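Local coordinates for protein lovastatin nonaketide synthase, polyketide synthase component (Aspergillus terreus, PDB 7CPX) that builds the nonaketide chain of dihydromonacolin L from malonyl-CoA with NADPH and S-adenosyl-L-methionine, a key stage in lovastatin biosynthesis, at residues G2237-V2249 with M2261-L2273. The protein carries 2 engineered substitutions. Sequence-based numbering, arbitrary orientation.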
ATOM      1  N   GLY A2237     -17.566  46.110 -43.868  1.00104.56           N
ATOM      2  CA  GLY A2237     -17.606  46.834 -42.615  1.00104.56           C
ATOM      3  C   GLY A2237     -16.233  47.069 -42.022  1.00104.56           C
ATOM      4  O   GLY A2237     -16.102  47.739 -40.994  1.00104.56           O
ATOM      5  N   GLY A2238     -15.201  46.521 -42.652  1.00102.03           N
ATOM      6  CA  GLY A2238     -13.851  46.706 -42.162  1.00102.03           C
ATOM      7  C   GLY A2238     -12.841  46.190 -43.158  1.00102.03           C
ATOM      8  O   GLY A2238     -13.153  45.360 -44.019  1.00102.03           O
ATOM      9  N   ILE A2239     -11.618  46.698 -43.028  1.00102.07           N
ATOM     10  CA  ILE A2239     -10.511  46.318 -43.896  1.00102.07           C
ATOM     11  C   ILE A2239      -9.282  46.074 -43.035  1.00102.07           C
ATOM     12  O   ILE A2239      -8.995  46.852 -42.118  1.00102.07           O
ATOM     13  CB  ILE A2239     -10.218  47.397 -44.957  1.00102.07           C
ATOM     14  CG1 ILE A2239     -11.448  47.623 -45.837  1.00102.07           C
ATOM     15  CG2 ILE A2239      -9.028  46.984 -45.811  1.00102.07           C
ATOM     16  CD1 ILE A2239     -11.282  48.735 -46.846  1.00102.07           C
ATOM     17  N   ALA A2240      -8.560  44.999 -43.331  1.00100.07           N
ATOM     18  CA  ALA A2240      -7.272  44.700 -42.712  1.00100.07           C
ATOM     19  C   ALA A2240      -6.231  44.760 -43.826  1.00100.07           C
ATOM     20  O   ALA A2240      -5.919  43.752 -44.462  1.00100.07           O
ATOM     21  CB  ALA A2240      -7.286  43.347 -42.023  1.00100.07           C
ATOM     22  N   PHE A2241      -5.697  45.953 -44.054  1.00103.19           N
ATOM     23  CA  PHE A2241      -4.819  46.219 -45.187  1.00103.19           C
ATOM     24  C   PHE A2241      -3.393  45.828 -44.817  1.00103.19           C
ATOM     25  O   PHE A2241      -2.734  46.525 -44.041  1.00103.19           O
ATOM     26  CB  PHE A2241      -4.905  47.693 -45.575  1.00103.19           C
ATOM     27  CG  PHE A2241      -4.121  48.043 -46.798  1.00103.19           C
ATOM     28  CD1 PHE A2241      -2.790  48.396 -46.705  1.00103.19           C
ATOM     29  CD2 PHE A2241      -4.717  48.027 -48.044  1.00103.19           C
ATOM     30  CE1 PHE A2241      -2.065  48.715 -47.829  1.00103.19           C
ATOM     31  CE2 PHE A2241      -4.002  48.350 -49.173  1.00103.19           C
ATOM     32  CZ  PHE A2241      -2.673  48.699 -49.067  1.00103.19           C
ATOM     33  N   GLY A2242      -2.916  44.714 -45.373  1.00104.40           N
ATOM     34  CA  GLY A2242      -1.567  44.267 -45.122  1.00104.40           C
ATOM     35  C   GLY A2242      -0.833  43.686 -46.320  1.00104.40           C
ATOM     36  O   GLY A2242      -0.015  42.773 -46.167  1.00104.40           O
ATOM     37  N   PRO A2243      -1.094  44.186 -47.530  1.00103.70           N
ATOM     38  CA  PRO A2243      -0.289  43.747 -48.675  1.00103.70           C
ATOM     39  C   PRO A2243       1.165  44.141 -48.479  1.00103.70           C
ATOM     40  O   PRO A2243       1.469  45.208 -47.944  1.00103.70           O
ATOM     41  CB  PRO A2243      -0.923  44.480 -49.860  1.00103.70           C
ATOM     42  CG  PRO A2243      -1.494  45.702 -49.263  1.00103.70           C
ATOM     43  CD  PRO A2243      -1.974  45.306 -47.897  1.00103.70           C
ATOM     44  N   LEU A2244       2.070  43.270 -48.919  1.00107.40           N
ATOM     45  CA  LEU A2244       3.486  43.451 -48.633  1.00107.40           C
ATOM     46  C   LEU A2244       4.334  43.035 -49.822  1.00107.40           C
ATOM     47  O   LEU A2244       4.123  41.965 -50.402  1.00107.40           O
ATOM     48  CB  LEU A2244       3.897  42.643 -47.398  1.00107.40           C
ATOM     49  CG  LEU A2244       5.374  42.731 -47.014  1.00107.40           C
ATOM     50  CD1 LEU A2244       5.745  44.161 -46.690  1.00107.40           C
ATOM     51  CD2 LEU A2244       5.676  41.814 -45.844  1.00107.40           C
ATOM     52  N   VAL A2245       5.290  43.888 -50.175  1.00108.51           N
ATOM     53  CA  VAL A2245       6.382  43.541 -51.077  1.00108.51           C
ATOM     54  C   VAL A2245       7.653  44.135 -50.491  1.00108.51           C
ATOM     55  O   VAL A2245       7.674  45.309 -50.107  1.00108.51           O
ATOM     56  CB  VAL A2245       6.147  44.057 -52.507  1.00108.51           C
ATOM     57  CG1 VAL A2245       7.268  43.593 -53.419  1.00108.51           C
ATOM     58  CG2 VAL A2245       4.803  43.585 -53.024  1.00108.51           C
ATOM     59  N   LEU A2246       8.709  43.331 -50.415  1.00110.35           N
ATOM     60  CA  LEU A2246       9.935  43.715 -49.732  1.00110.35           C
ATOM     61  C   LEU A2246      11.101  43.763 -50.708  1.00110.35           C
ATOM     62  O   LEU A2246      11.230  42.902 -51.584  1.00110.35           O
ATOM     63  CB  LEU A2246      10.254  42.742 -48.593  1.00110.35           C
ATOM     64  CG  LEU A2246       9.302  42.788 -47.397  1.00110.35           C
ATOM     65  CD1 LEU A2246       9.643  41.695 -46.398  1.00110.35           C
ATOM     66  CD2 LEU A2246       9.348  44.154 -46.731  1.00110.35           C
ATOM     67  N   GLN A2247      11.946  44.781 -50.544  1.00116.49           N
ATOM     68  CA  GLN A2247      13.185  44.929 -51.312  1.00116.49           C
ATOM     69  C   GLN A2247      14.240  45.458 -50.345  1.00116.49           C
ATOM     70  O   GLN A2247      14.373  46.670 -50.154  1.00116.49           O
ATOM     71  CB  GLN A2247      12.996  45.852 -52.508  1.00116.49           C
ATOM     72  CG  GLN A2247      12.223  45.229 -53.654  1.00116.49           C
ATOM     73  CD  GLN A2247      12.977  44.091 -54.312  1.00116.49           C
ATOM     74  OE1 GLN A2247      14.152  43.862 -54.025  1.00116.49           O
ATOM     75  NE2 GLN A2247      12.304  43.370 -55.199  1.00116.49           N
ATOM     76  N   ASP A2248      14.987  44.542 -49.736  1.00122.06           N
ATOM     77  CA  ASP A2248      16.013  44.896 -48.757  1.00122.06           C
ATOM     78  C   ASP A2248      17.212  45.456 -49.508  1.00122.06           C
ATOM     79  O   ASP A2248      18.117  44.728 -49.918  1.00122.06           O
ATOM     80  CB  ASP A2248      16.393  43.685 -47.917  1.00122.06           C
ATOM     81  CG  ASP A2248      15.207  43.086 -47.188  1.00122.06           C
ATOM     82  OD1 ASP A2248      14.257  43.837 -46.882  1.00122.06           O
ATOM     83  OD2 ASP A2248      15.224  41.866 -46.923  1.00122.06           O
ATOM     84  N   VAL A2249      17.218  46.776 -49.692  1.00123.27           N
ATOM     85  CA  VAL A2249      18.269  47.446 -50.446  1.00123.27           C
ATOM     86  C   VAL A2249      18.424  48.862 -49.913  1.00123.27           C
ATOM     87  O   VAL A2249      17.469  49.473 -49.431  1.00123.27           O
ATOM     88  CB  VAL A2249      17.958  47.457 -51.961  1.00123.27           C
ATOM     89  CG1 VAL A2249      16.644  48.169 -52.219  1.00123.27           C
ATOM     90  CG2 VAL A2249      19.087  48.120 -52.733  1.00123.27           C
ATOM     91  N   MET A2261       7.483  49.316 -56.504  1.00115.41           N
ATOM     92  CA  MET A2261       7.066  47.950 -56.215  1.00115.41           C
ATOM     93  C   MET A2261       6.615  47.810 -54.771  1.00115.41           C
ATOM     94  O   MET A2261       5.628  47.124 -54.483  1.00115.41           O
ATOM     95  CB  MET A2261       8.220  46.991 -56.508  1.00115.41           C
ATOM     96  CG  MET A2261       7.857  45.521 -56.437  1.00115.41           C
ATOM     97  SD  MET A2261       9.311  44.458 -56.327  1.00115.41           S
ATOM     98  CE  MET A2261      10.288  45.054 -57.706  1.00115.41           C
ATOM     99  N   VAL A2262       7.328  48.446 -53.847  1.00113.11           N
ATOM    100  CA  VAL A2262       6.969  48.329 -52.438  1.00113.11           C
ATOM    101  C   VAL A2262       5.887  49.327 -52.031  1.00113.11           C
ATOM    102  O   VAL A2262       5.111  49.051 -51.110  1.00113.11           O
ATOM    103  CB  VAL A2262       8.213  48.491 -51.554  1.00113.11           C
ATOM    104  CG1 VAL A2262       7.837  48.390 -50.087  1.00113.11           C
ATOM    105  CG2 VAL A2262       9.260  47.453 -51.917  1.00113.11           C
ATOM    106  N   LEU A2263       5.812  50.484 -52.690  1.00112.99           N
ATOM    107  CA  LEU A2263       4.840  51.499 -52.303  1.00112.99           C
ATOM    108  C   LEU A2263       3.453  51.178 -52.841  1.00112.99           C
ATOM    109  O   LEU A2263       2.492  51.063 -52.075  1.00112.99           O
ATOM    110  CB  LEU A2263       5.287  52.875 -52.800  1.00112.99           C
ATOM    111  CG  LEU A2263       6.049  53.756 -51.812  1.00112.99           C
ATOM    112  CD1 LEU A2263       7.284  53.062 -51.290  1.00112.99           C
ATOM    113  CD2 LEU A2263       6.426  55.058 -52.485  1.00112.99           C
ATOM    114  N   ASN A2264       3.335  51.028 -54.159  1.00110.46           N
ATOM    115  CA  ASN A2264       2.019  50.907 -54.781  1.00110.46           C
ATOM    116  C   ASN A2264       1.147  49.864 -54.099  1.00110.46           C
ATOM    117  O   ASN A2264      -0.001  50.187 -53.761  1.00110.46           O
ATOM    118  CB  ASN A2264       2.193  50.602 -56.275  1.00110.46           C
ATOM    119  CG  ASN A2264       3.084  51.609 -56.973  1.00110.46           C
ATOM    120  OD1 ASN A2264       3.855  52.322 -56.330  1.00110.46           O
ATOM    121  ND2 ASN A2264       2.985  51.672 -58.295  1.00110.46           N
ATOM    122  N   PRO A2265       1.624  48.648 -53.814  1.00107.99           N
ATOM    123  CA  PRO A2265       0.782  47.716 -53.048  1.00107.99           C
ATOM    124  C   PRO A2265       0.319  48.305 -51.731  1.00107.99           C
ATOM    125  O   PRO A2265      -0.829  48.087 -51.325  1.00107.99           O
ATOM    126  CB  PRO A2265       1.701  46.504 -52.837  1.00107.99           C
ATOM    127  CG  PRO A2265       2.749  46.619 -53.883  1.00107.99           C
ATOM    128  CD  PRO A2265       2.954  48.083 -54.091  1.00107.99           C
ATOM    129  N   LYS A2266       1.191  49.048 -51.050  1.00106.81           N
ATOM    130  CA  LYS A2266       0.800  49.728 -49.821  1.00106.81           C
ATOM    131  C   LYS A2266       0.143  51.070 -50.120  1.00106.81           C
ATOM    132  O   LYS A2266      -1.038  51.277 -49.827  1.00106.81           O
ATOM    133  CB  LYS A2266       2.025  49.930 -48.925  1.00106.81           C
ATOM    134  CG  LYS A2266       2.645  48.654 -48.383  1.00106.81           C
ATOM    135  CD  LYS A2266       2.186  48.363 -46.964  1.00106.81           C
ATOM    136  CE  LYS A2266       3.076  47.331 -46.294  1.00106.81           C
ATOM    137  NZ  LYS A2266       2.608  46.991 -44.924  1.00106.81           N
ATOM    138  N   VAL A2267       0.901  51.986 -50.728  1.00109.35           N
ATOM    139  CA  VAL A2267       0.439  53.363 -50.900  1.00109.35           C
ATOM    140  C   VAL A2267      -0.789  53.408 -51.798  1.00109.35           C
ATOM    141  O   VAL A2267      -1.854  53.898 -51.403  1.00109.35           O
ATOM    142  CB  VAL A2267       1.574  54.237 -51.464  1.00109.35           C
ATOM    143  CG1 VAL A2267       1.069  55.643 -51.744  1.00109.35           C
ATOM    144  CG2 VAL A2267       2.747  54.258 -50.499  1.00109.35           C
ATOM    145  N   GLU A2268      -0.651  52.922 -53.033  1.00109.07           N
ATOM    146  CA  GLU A2268      -1.767  52.993 -53.965  1.00109.07           C
ATOM    147  C   GLU A2268      -2.932  52.139 -53.490  1.00109.07           C
ATOM    148  O   GLU A2268      -4.091  52.490 -53.729  1.00109.07           O
ATOM    149  CB  GLU A2268      -1.314  52.558 -55.360  1.00109.07           C
ATOM    150  CG  GLU A2268      -2.392  52.648 -56.427  1.00109.07           C
ATOM    151  CD  GLU A2268      -2.906  54.060 -56.628  1.00109.07           C
ATOM    152  OE1 GLU A2268      -2.257  55.009 -56.140  1.00109.07           O
ATOM    153  OE2 GLU A2268      -3.961  54.222 -57.276  1.00109.07           O
ATOM    154  N   GLY A2269      -2.649  51.028 -52.811  1.00106.77           N
ATOM    155  CA  GLY A2269      -3.727  50.214 -52.278  1.00106.77           C
ATOM    156  C   GLY A2269      -4.559  50.958 -51.251  1.00106.77           C
ATOM    157  O   GLY A2269      -5.793  50.967 -51.320  1.00106.77           O
ATOM    158  N   VAL A2270      -3.896  51.604 -50.289  1.00107.12           N
ATOM    159  CA  VAL A2270      -4.635  52.361 -49.285  1.00107.12           C
ATOM    160  C   VAL A2270      -5.350  53.532 -49.936  1.00107.12           C
ATOM    161  O   VAL A2270      -6.466  53.882 -49.548  1.00107.12           O
ATOM    162  CB  VAL A2270      -3.715  52.829 -48.141  1.00107.12           C
ATOM    163  CG1 VAL A2270      -3.129  51.645 -47.416  1.00107.12           C
ATOM    164  CG2 VAL A2270      -2.610  53.748 -48.646  1.00107.12           C
ATOM    165  N   ARG A2271      -4.726  54.155 -50.935  1.00109.50           N
ATOM    166  CA  ARG A2271      -5.370  55.272 -51.617  1.00109.50           C
ATOM    167  C   ARG A2271      -6.661  54.822 -52.287  1.00109.50           C
ATOM    168  O   ARG A2271      -7.715  55.450 -52.127  1.00109.50           O
ATOM    169  CB  ARG A2271      -4.402  55.873 -52.636  1.00109.50           C
ATOM    170  CG  ARG A2271      -4.854  57.182 -53.247  1.00109.50           C
ATOM    171  CD  ARG A2271      -3.652  58.015 -53.662  1.00109.50           C
ATOM    172  NE  ARG A2271      -2.738  57.266 -54.517  1.00109.50           N
ATOM    173  CZ  ARG A2271      -1.498  57.642 -54.803  1.00109.50           C
ATOM    174  NH1 ARG A2271      -0.980  58.752 -54.305  1.00109.50           N
ATOM    175  NH2 ARG A2271      -0.757  56.882 -55.604  1.00109.50           N
ATOM    176  N   ILE A2272      -6.602  53.709 -53.019  1.00107.31           N
ATOM    177  CA  ILE A2272      -7.777  53.204 -53.721  1.00107.31           C
ATOM    178  C   ILE A2272      -8.865  52.826 -52.725  1.00107.31           C
ATOM    179  O   ILE A2272     -10.037  53.185 -52.892  1.00107.31           O
ATOM    180  CB  ILE A2272      -7.394  52.010 -54.612  1.00107.31           C
ATOM    181  CG1 ILE A2272      -6.448  52.462 -55.728  1.00107.31           C
ATOM    182  CG2 ILE A2272      -8.641  51.365 -55.188  1.00107.31           C
ATOM    183  CD1 ILE A2272      -5.743  51.325 -56.435  1.00107.31           C
ATOM    184  N   LEU A2273      -8.494  52.097 -51.671  1.00105.52           N
ATOM    185  CA  LEU A2273      -9.499  51.639 -50.719  1.00105.52           C
ATOM    186  C   LEU A2273     -10.100  52.796 -49.930  1.00105.52           C
ATOM    187  O   LEU A2273     -11.302  52.788 -49.644  1.00105.52           O
ATOM    188  CB  LEU A2273      -8.890  50.601 -49.782  1.00105.52           C
ATOM    189  CG  LEU A2273      -8.607  49.264 -50.469  1.00105.52           C
ATOM    190  CD1 LEU A2273      -7.684  48.410 -49.632  1.00105.52           C
ATOM    191  CD2 LEU A2273      -9.902  48.522 -50.751  1.00105.52           C
TER
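F2241, V2270 and L2273 form the apolar heart of a strand-on-helix packing in the Rossmann-type ketoreductase domain. Strand 2236-2241, central in the parallel sheet, runs nearly antiparallel to helix 2256-2276, the two segment axes 10.6 Å apart at 170°. The F2241 ring is wedged between strand and helix. With CG anti to the backbone N (chi1 -175°), it reaches the helix between P2265 and L2273. One face carries P2243 CD over its centre; V2270 CG1 lies over the opposite face, modelled too close for its exact spacing to be trusted. L2273 CD1 lies at the ring edge, 3.4 Å from F2241 CD2, and the ring also rests on the helix backbone at G2269. Beyond it, I2239 CD1 meets L2273 CD2 at 4.1 Å.

After a break at G2242, the chain from P2243 runs extended along the helix. V2245 straddles its surface, CG1 on M2261 CG at 3.6 Å and CG2 on P2265 CG at 3.8 Å. K2266, bent at chi2, lays its aliphatic chain along P2243 O and takes its amine to N2311 OD1 of helix 2305-2323. Q2247 NE2 gives M2261 SD a weak but fairly straight hydrogen bond, 3.4 Å at 165°.

G2242 to V2245, P2265 and K2266 belong to the NADP pocket seen here. Apolar packing thus dominates the join and probably helps hold the loop beside the cofactor, while polar bonding across it is confined to one weak N-H to sulfur link.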